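PDB 1Y07: desulfoferrodoxin (Rbo) from Treponema pallidum subsp. pallidum str. Nichols, which binds a mononuclear iron centre through four histidines and one cysteine and probably reduces superoxide to hydrogen peroxide, as superoxide reductases do. Local coordinates for residues I78-L83 and I89-L94; R3-F8 and E114-C119; G25-C30 and V34-P39. All blocks are in the same frame, centred on the assembly; numbering follows the deposited sequence.

In the fold
Contacts 1 and 2 lie in the buried middle of the subunit, whereas contact 3 is a partly exposed hairpin whose centre lies about 17 Å from that of the chain. Strand 78-85 of contact 1 and strand 112-119 of contact 2 are neighbours in one antiparallel sheet, and F7 and F118 both meet the W80 ring. Contact 1 is a ladder of five backbone hydrogen bonds with a CH-pi contact of L91 on W80; contact 2 joins the N-terminal part to that sheet through apolar and aromatic groups, apart from one water. Contact 3 has just two ladder bonds and touches contact 2 where V38 N approaches F7 O, at 3.0 Å. Contacts 1 and 3 reach the second subunit.

Contact 1 of 3, residues I78-L83 and I89-L94; sequences IAWVCL and IQLKEL
I78-L83 and I89-L94 are the two arms of a buried antiparallel beta hairpin at one side of the iron-binding sheet, their axes 4.6 Å apart at the closest and 170° from one another in direction. V81 pairs with K92 and L83 with Q90 as hydrogen-bonded pairs, each closed by two backbone bonds, while W80-E93 and C82-L91 are non-hydrogen-bonded pairs. A fifth bond, L94 N to A79 O at 2.9 Å, carries the pairing past the end of strand 88-93; here the donor stands 40° out of the carbonyl plane. Beyond it a water donates to both I78 O and L94 O and bridges the opening arms.

Side chains divide between two faces. On that of W80, C82, L91 and E93, L91 CD1 lies over one face of the indole, offset toward its rim. This CH-pi contact measures 4.2 Å from L91 CD1 to the centroid of the six-membered ring of W80, 23° off the normal. The same methyl reaches C82 CB at 4.0 Å. V81, L83, Q90 and K92 occupy the other face. At the open end L94 divides its branches: CD1 meets V81 CG2 at 3.7 Å, and CD2 lies beside I78 CG2 at 4.1 Å.

Polar ends find partners beyond the hairpin: Q90 NE2 bonds to A105 O, K92 NZ to T103 O, and E93 forms a salt bridge with R3 of the second subunit. Strand 112-119 flanks 78-83, F16 of strand 16-20 stacks on W80, F104 of strand 101-105 touches V81 and L83, and residues 89-91 pair with a strand of the second subunit, extending the sheet across the interface.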
# COMPACT_ATOMS: atom_id res chain seq x y z
N ILE B 78 -8.88 16.18 -1.84
CA ILE B 78 -8.00 15.03 -2.17
C ILE B 78 -7.94 14.10 -0.97
O ILE B 78 -7.50 14.47 0.13
CB ILE B 78 -6.57 15.49 -2.53
CG1 ILE B 78 -6.59 16.55 -3.65
CG2 ILE B 78 -5.74 14.29 -2.93
CD1 ILE B 78 -7.47 16.17 -4.84
N ALA B 79 -8.34 12.86 -1.19
CA ALA B 79 -8.49 11.88 -0.12
C ALA B 79 -7.18 11.25 0.27
O ALA B 79 -6.88 11.09 1.45
CB ALA B 79 -9.42 10.83 -0.55
N TRP B 80 -6.39 10.91 -0.73
CA TRP B 80 -5.15 10.17 -0.51
C TRP B 80 -4.24 10.30 -1.72
O TRP B 80 -4.69 10.67 -2.83
CB TRP B 80 -5.43 8.69 -0.12
CG TRP B 80 -6.34 7.89 -1.06
CD1 TRP B 80 -7.64 7.53 -0.81
CD2 TRP B 80 -6.01 7.33 -2.34
NE1 TRP B 80 -8.15 6.81 -1.87
CE2 TRP B 80 -7.19 6.67 -2.83
CE3 TRP B 80 -4.87 7.35 -3.16
CZ2 TRP B 80 -7.23 6.06 -4.07
CZ3 TRP B 80 -4.92 6.73 -4.40
CH2 TRP B 80 -6.07 6.07 -4.83
N VAL B 81 -2.97 9.98 -1.52
CA VAL B 81 -1.97 9.89 -2.55
C VAL B 81 -1.28 8.55 -2.36
O VAL B 81 -0.97 8.16 -1.21
CB VAL B 81 -0.91 11.04 -2.44
CG1 VAL B 81 0.25 10.82 -3.38
CG2 VAL B 81 -1.60 12.40 -2.67
N CYS B 82 -1.07 7.85 -3.46
CA CYS B 82 -0.36 6.57 -3.50
C CYS B 82 0.92 6.76 -4.33
O CYS B 82 0.89 7.41 -5.36
CB CYS B 82 -1.27 5.51 -4.11
SG CYS B 82 -0.51 3.92 -4.42
N LEU B 83 2.02 6.20 -3.88
CA LEU B 83 3.29 6.26 -4.55
C LEU B 83 3.72 4.88 -4.89
O LEU B 83 3.75 4.00 -4.02
CB LEU B 83 4.32 6.89 -3.62
CG LEU B 83 5.55 7.50 -4.26
CD1 LEU B 83 5.22 8.63 -5.13
CD2 LEU B 83 6.55 7.85 -3.15
N ILE B 89 5.29 0.12 -2.61
CA ILE B 89 4.17 1.05 -2.74
C ILE B 89 3.96 1.70 -1.37
O ILE B 89 4.29 1.10 -0.33
CB ILE B 89 2.82 0.40 -3.25
CG1 ILE B 89 2.29 -0.66 -2.29
CG2 ILE B 89 2.97 -0.07 -4.69
CD1 ILE B 89 0.95 -1.14 -2.64
N GLN B 90 3.40 2.90 -1.39
CA GLN B 90 2.96 3.60 -0.19
C GLN B 90 1.64 4.29 -0.44
O GLN B 90 1.32 4.64 -1.57
CB GLN B 90 3.93 4.69 0.20
CG GLN B 90 5.32 4.16 0.33
CD GLN B 90 6.25 5.12 1.17
OE1 GLN B 90 5.82 5.65 2.14
NE2 GLN B 90 7.49 5.30 0.72
N LEU B 91 0.87 4.47 0.61
CA LEU B 91 -0.33 5.25 0.50
C LEU B 91 -0.53 6.01 1.79
O LEU B 91 -0.35 5.48 2.88
CB LEU B 91 -1.52 4.38 0.11
CG LEU B 91 -2.86 5.08 -0.21
CD1 LEU B 91 -3.72 4.24 -1.15
CD2 LEU B 91 -3.53 5.35 1.07
N LYS B 92 -0.80 7.30 1.65
CA LYS B 92 -1.15 8.14 2.79
C LYS B 92 -2.41 8.90 2.50
O LYS B 92 -2.56 9.54 1.44
CB LYS B 92 -0.01 9.18 3.06
CG LYS B 92 1.28 8.57 3.59
CD LYS B 92 2.37 9.60 3.92
CE LYS B 92 3.43 9.07 4.85
NZ LYS B 92 4.36 10.06 5.26
N GLU B 93 -3.33 8.88 3.46
CA GLU B 93 -4.51 9.73 3.39
C GLU B 93 -4.10 11.15 3.75
O GLU B 93 -3.20 11.37 4.54
CB GLU B 93 -5.59 9.20 4.31
CG GLU B 93 -6.06 7.84 3.88
CD GLU B 93 -7.10 7.16 4.77
OE1 GLU B 93 -7.24 7.57 5.94
OE2 GLU B 93 -7.76 6.19 4.31
N LEU B 94 -4.75 12.13 3.15
CA LEU B 94 -4.49 13.55 3.43
C LEU B 94 -5.51 14.15 4.45
O LEU B 94 -6.71 13.95 4.28
CB LEU B 94 -4.62 14.33 2.11
CG LEU B 94 -3.30 14.47 1.35
CD1 LEU B 94 -2.80 13.18 0.75
CD2 LEU B 94 -3.46 15.48 0.24
O HOH W 1 -8.56 14.88 2.57

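Contact 2 of 3, residues R3-F8 and E114-C119; sequences RELSFF and EAYEFC. With FE (Fe (III) ion), chain H.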
# COMPACT_ATOMS: atom_id res chain seq x y z
N ARG B 3 4.11 -4.01 -12.75
CA ARG B 3 3.57 -3.85 -11.37
C ARG B 3 2.45 -2.82 -11.34
O ARG B 3 2.57 -1.76 -10.73
CB ARG B 3 4.68 -3.48 -10.40
CG ARG B 3 5.47 -4.66 -9.95
CD ARG B 3 6.81 -4.25 -9.32
NE ARG B 3 6.55 -3.60 -8.03
CZ ARG B 3 6.89 -2.34 -7.68
NH1 ARG B 3 7.53 -1.53 -8.51
NH2 ARG B 3 6.55 -1.93 -6.47
N GLU B 4 1.38 -3.15 -12.05
CA GLU B 4 0.35 -2.22 -12.37
C GLU B 4 -0.63 -2.08 -11.20
O GLU B 4 -1.15 -3.07 -10.72
CB GLU B 4 -0.43 -2.76 -13.57
CG GLU B 4 -1.17 -1.70 -14.37
CD GLU B 4 -2.16 -2.31 -15.38
OE1 GLU B 4 -1.84 -3.38 -15.97
OE2 GLU B 4 -3.27 -1.73 -15.57
N LEU B 5 -0.87 -0.84 -10.78
CA LEU B 5 -1.79 -0.52 -9.69
C LEU B 5 -3.21 -0.27 -10.20
O LEU B 5 -3.42 0.41 -11.20
CB LEU B 5 -1.30 0.72 -8.96
CG LEU B 5 -0.10 0.51 -8.06
CD1 LEU B 5 0.25 1.79 -7.42
CD2 LEU B 5 -0.40 -0.53 -6.99
N SER B 6 -4.19 -0.87 -9.51
CA SER B 6 -5.57 -0.57 -9.72
C SER B 6 -6.20 -0.21 -8.39
O SER B 6 -5.69 -0.60 -7.33
CB SER B 6 -6.32 -1.78 -10.31
OG SER B 6 -5.91 -3.01 -9.69
N PHE B 7 -7.31 0.52 -8.48
CA PHE B 7 -8.01 1.07 -7.33
C PHE B 7 -9.47 0.78 -7.45
O PHE B 7 -10.05 0.98 -8.51
CB PHE B 7 -7.76 2.58 -7.25
CG PHE B 7 -6.30 2.93 -7.25
CD1 PHE B 7 -5.63 3.26 -8.44
CD2 PHE B 7 -5.57 2.90 -6.07
CE1 PHE B 7 -4.25 3.57 -8.42
CE2 PHE B 7 -4.21 3.20 -6.06
CZ PHE B 7 -3.56 3.54 -7.25
N PHE B 8 -10.05 0.31 -6.36
CA PHE B 8 -11.45 -0.08 -6.28
C PHE B 8 -12.01 0.64 -5.04
O PHE B 8 -11.54 0.37 -3.94
CB PHE B 8 -11.58 -1.59 -6.12
CG PHE B 8 -10.83 -2.37 -7.18
CD1 PHE B 8 -9.48 -2.52 -7.11
CD2 PHE B 8 -11.51 -2.93 -8.25
CE1 PHE B 8 -8.79 -3.23 -8.09
CE2 PHE B 8 -10.82 -3.62 -9.23
CZ PHE B 8 -9.44 -3.77 -9.13
N GLU B 114 5.94 6.46 -9.87
CA GLU B 114 4.66 7.08 -10.24
C GLU B 114 3.87 7.45 -9.01
O GLU B 114 3.94 6.78 -7.99
CB GLU B 114 3.83 6.14 -11.13
CG GLU B 114 2.60 6.76 -11.76
CD GLU B 114 2.06 5.96 -12.96
OE1 GLU B 114 1.41 6.55 -13.87
OE2 GLU B 114 2.30 4.73 -13.01
N ALA B 115 3.11 8.53 -9.11
CA ALA B 115 2.22 8.96 -8.05
C ALA B 115 0.80 8.95 -8.57
O ALA B 115 0.59 9.21 -9.75
CB ALA B 115 2.59 10.34 -7.56
N TYR B 116 -0.15 8.70 -7.66
CA TYR B 116 -1.59 8.60 -7.94
C TYR B 116 -2.31 9.35 -6.84
O TYR B 116 -1.91 9.26 -5.72
CB TYR B 116 -2.08 7.14 -7.97
CG TYR B 116 -1.24 6.21 -8.82
CD1 TYR B 116 -0.04 5.73 -8.33
CD2 TYR B 116 -1.63 5.86 -10.12
CE1 TYR B 116 0.76 4.88 -9.09
CE2 TYR B 116 -0.83 5.00 -10.87
CZ TYR B 116 0.37 4.53 -10.35
OH TYR B 116 1.24 3.71 -11.06
N GLU B 117 -3.34 10.13 -7.18
CA GLU B 117 -4.16 10.86 -6.17
C GLU B 117 -5.61 10.62 -6.46
O GLU B 117 -6.01 10.50 -7.61
CB GLU B 117 -3.85 12.36 -6.15
CG GLU B 117 -4.28 13.13 -7.38
CD GLU B 117 -5.73 13.62 -7.38
OE1 GLU B 117 -6.15 14.26 -8.37
OE2 GLU B 117 -6.48 13.36 -6.45
N PHE B 118 -6.42 10.51 -5.41
CA PHE B 118 -7.87 10.38 -5.53
C PHE B 118 -8.61 11.62 -5.03
O PHE B 118 -8.48 11.99 -3.86
CB PHE B 118 -8.36 9.16 -4.72
CG PHE B 118 -9.88 8.97 -4.76
CD1 PHE B 118 -10.51 8.64 -5.95
CD2 PHE B 118 -10.65 9.12 -3.62
CE1 PHE B 118 -11.88 8.50 -5.99
CE2 PHE B 118 -12.04 8.96 -3.68
CZ PHE B 118 -12.64 8.65 -4.85
N CYS B 119 -9.39 12.23 -5.93
CA CYS B 119 -10.31 13.30 -5.55
C CYS B 119 -11.72 12.70 -5.35
O CYS B 119 -12.18 11.87 -6.11
CB CYS B 119 -10.32 14.38 -6.61
SG CYS B 119 -11.76 15.49 -6.50
FE FE H . -11.63 17.33 -7.58
O HOH W 2 0.79 1.40 -11.96
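The backbones of R3-F8 and E114-C119 stay well apart, with CA atoms 9.3 Å from each other at L5-Y116 and 9.5 Å at F7-F118; the strands, which belong to different sheets, meet through side chains. Y116 is the common partner. Its CG stands anti to the carbonyl carbon (chi1 -48°), which sends the ring across the gap toward the N-terminal strand. L5 CD1 touches the ring at CE1, 3.5 Å away, coming in obliquely near the hydroxyl end. F7 meets the other end of the ring: its CZ lies over a face, 3.9 Å from Y116 CG, while Y116 CD2 sits at the edge of the phenylalanine ring. The two rings have centroids 5.5 Å apart and planes inclined at 53°, an oblique aromatic pair.

At the hydroxyl end the contact turns polar. One water accepts from L5 N at 3.0 Å and is also hydrogen-bonded to Y116 OH, tying the backbone of the first strand to the phenol. E114 OE2 lies unusually close to Y116 OH, at 2.4 Å, and the water and the carboxylate compete for this hydroxyl.

Further along strand 112-119, C119 SG binds the iron at 2.1 Å, and H50, H70, H76 and H122 complete the site. This strand thus runs from the interface with the N-terminal part to the iron centre of four histidines and one cysteine typical of superoxide reductases, whose catalytic domain is an immunoglobulin-like beta fold.

Contact 3 of 3, residues G25-C30 and V34-P39; sequences GSSVAC and VLRAVP
L35 sets its CG beside the backbone N (chi1 -52°), which lets CD1 reach toward C30, whereas R36 bends at CG (chi2 -73°) and brings its guanidinium back over S27. Both belong to a short antiparallel beta hairpin of strands 27-29 and 34-36, whose axes approach to 4.5 Å. The hydrogen-bonded pair V28-L35 holds it together: L35 N donates to V28 O at 2.7 Å and almost straight (173°), and V28 N returns a bond to L35 O at 3.0 Å. A29 and V34 follow as a non-hydrogen-bonded pair.

V28 and L35 share one face of the hairpin, their CB atoms 4.2 Å apart, and L35 CD1 reaches C30 SG at 4.0 Å. F17 of strand 16-20 packs against V28, C30 and L35, and F8 of strand 5-9 also meets V28, so this apolar face is turned to the N-terminal strands. The opposite face bears S27, V34 and R36, with V34 CG1 lying against S27 CB.

Outside the hairpin, S26 OG bonds to P23 O and also to G31 N of the second subunit. Residues 27-29 pair with a strand of that subunit, V28 packing on its own counterpart there, which makes the hairpin part of the dimer interface. As the arms diverge past R36, a water spans them, donating to S26 O and accepting from A37 N at 3.1 Å. Over S27 the guanidinium of R36 has S27 OG over one face, displaced toward NH2, and G25 O at its edge, with R36 NH2 3.6 Å from S27 CB.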
# COMPACT_ATOMS: atom_id res chain seq x y z
N GLY B 25 -10.50 -6.29 -16.07
CA GLY B 25 -11.88 -6.64 -15.69
C GLY B 25 -12.09 -7.22 -14.27
O GLY B 25 -13.21 -7.63 -13.90
N SER B 26 -11.05 -7.26 -13.44
CA SER B 26 -11.21 -7.70 -12.05
C SER B 26 -12.25 -6.81 -11.37
O SER B 26 -12.41 -5.64 -11.76
CB SER B 26 -9.87 -7.57 -11.30
OG SER B 26 -8.94 -8.54 -11.74
N SER B 27 -12.87 -7.35 -10.33
CA SER B 27 -13.81 -6.61 -9.51
C SER B 27 -13.86 -7.12 -8.05
O SER B 27 -13.31 -8.17 -7.70
CB SER B 27 -15.20 -6.71 -10.16
OG SER B 27 -15.62 -8.05 -10.16
N VAL B 28 -14.45 -6.29 -7.19
CA VAL B 28 -14.59 -6.57 -5.77
C VAL B 28 -16.04 -6.45 -5.41
O VAL B 28 -16.69 -5.43 -5.69
CB VAL B 28 -13.83 -5.56 -4.91
CG1 VAL B 28 -13.82 -6.00 -3.46
CG2 VAL B 28 -12.43 -5.37 -5.44
N ALA B 29 -16.56 -7.50 -4.79
CA ALA B 29 -17.93 -7.51 -4.32
C ALA B 29 -17.85 -7.12 -2.85
O ALA B 29 -17.14 -7.75 -2.09
CB ALA B 29 -18.51 -8.87 -4.46
N CYS B 30 -18.53 -6.07 -2.45
CA CYS B 30 -18.29 -5.55 -1.11
C CYS B 30 -19.56 -4.80 -0.65
O CYS B 30 -19.82 -3.66 -1.03
CB CYS B 30 -16.92 -4.78 -1.14
SG CYS B 30 -16.78 -3.10 -0.58
N VAL B 34 -20.75 -3.89 -6.52
CA VAL B 34 -19.62 -4.53 -7.22
C VAL B 34 -18.72 -3.38 -7.64
O VAL B 34 -19.15 -2.45 -8.35
CB VAL B 34 -20.11 -5.38 -8.43
CG1 VAL B 34 -18.96 -5.80 -9.32
CG2 VAL B 34 -20.84 -6.61 -7.93
N LEU B 35 -17.46 -3.40 -7.21
CA LEU B 35 -16.55 -2.29 -7.47
C LEU B 35 -15.69 -2.72 -8.66
O LEU B 35 -15.25 -3.85 -8.68
CB LEU B 35 -15.64 -2.03 -6.29
CG LEU B 35 -16.31 -1.86 -4.92
CD1 LEU B 35 -15.19 -1.62 -3.89
CD2 LEU B 35 -17.33 -0.77 -4.90
N ARG B 36 -15.53 -1.84 -9.63
CA ARG B 36 -14.64 -2.07 -10.76
C ARG B 36 -13.44 -1.14 -10.65
O ARG B 36 -13.51 -0.11 -10.02
CB ARG B 36 -15.34 -1.78 -12.10
CG ARG B 36 -16.66 -2.53 -12.35
CD ARG B 36 -16.48 -3.99 -12.65
NE ARG B 36 -17.77 -4.70 -12.71
CZ ARG B 36 -17.89 -5.97 -13.06
NH1 ARG B 36 -19.09 -6.55 -13.08
NH2 ARG B 36 -16.82 -6.68 -13.41
N ALA B 37 -12.35 -1.47 -11.34
CA ALA B 37 -11.18 -0.59 -11.31
C ALA B 37 -11.58 0.77 -11.85
O ALA B 37 -12.15 0.89 -12.97
CB ALA B 37 -10.08 -1.19 -12.17
N VAL B 38 -11.35 1.80 -11.04
CA VAL B 38 -11.62 3.17 -11.49
C VAL B 38 -10.61 3.58 -12.59
O VAL B 38 -9.48 3.13 -12.61
CB VAL B 38 -11.63 4.18 -10.31
CG1 VAL B 38 -12.63 3.78 -9.24
CG2 VAL B 38 -10.27 4.28 -9.72
N PRO B 39 -11.01 4.38 -13.56
CA PRO B 39 -10.03 4.88 -14.52
C PRO B 39 -9.16 5.99 -13.91
O PRO B 39 -9.51 6.57 -12.87
CB PRO B 39 -10.91 5.43 -15.62
CG PRO B 39 -12.11 5.88 -14.93
CD PRO B 39 -12.37 4.86 -13.86
O HOH W 3 -12.17 -3.75 -13.37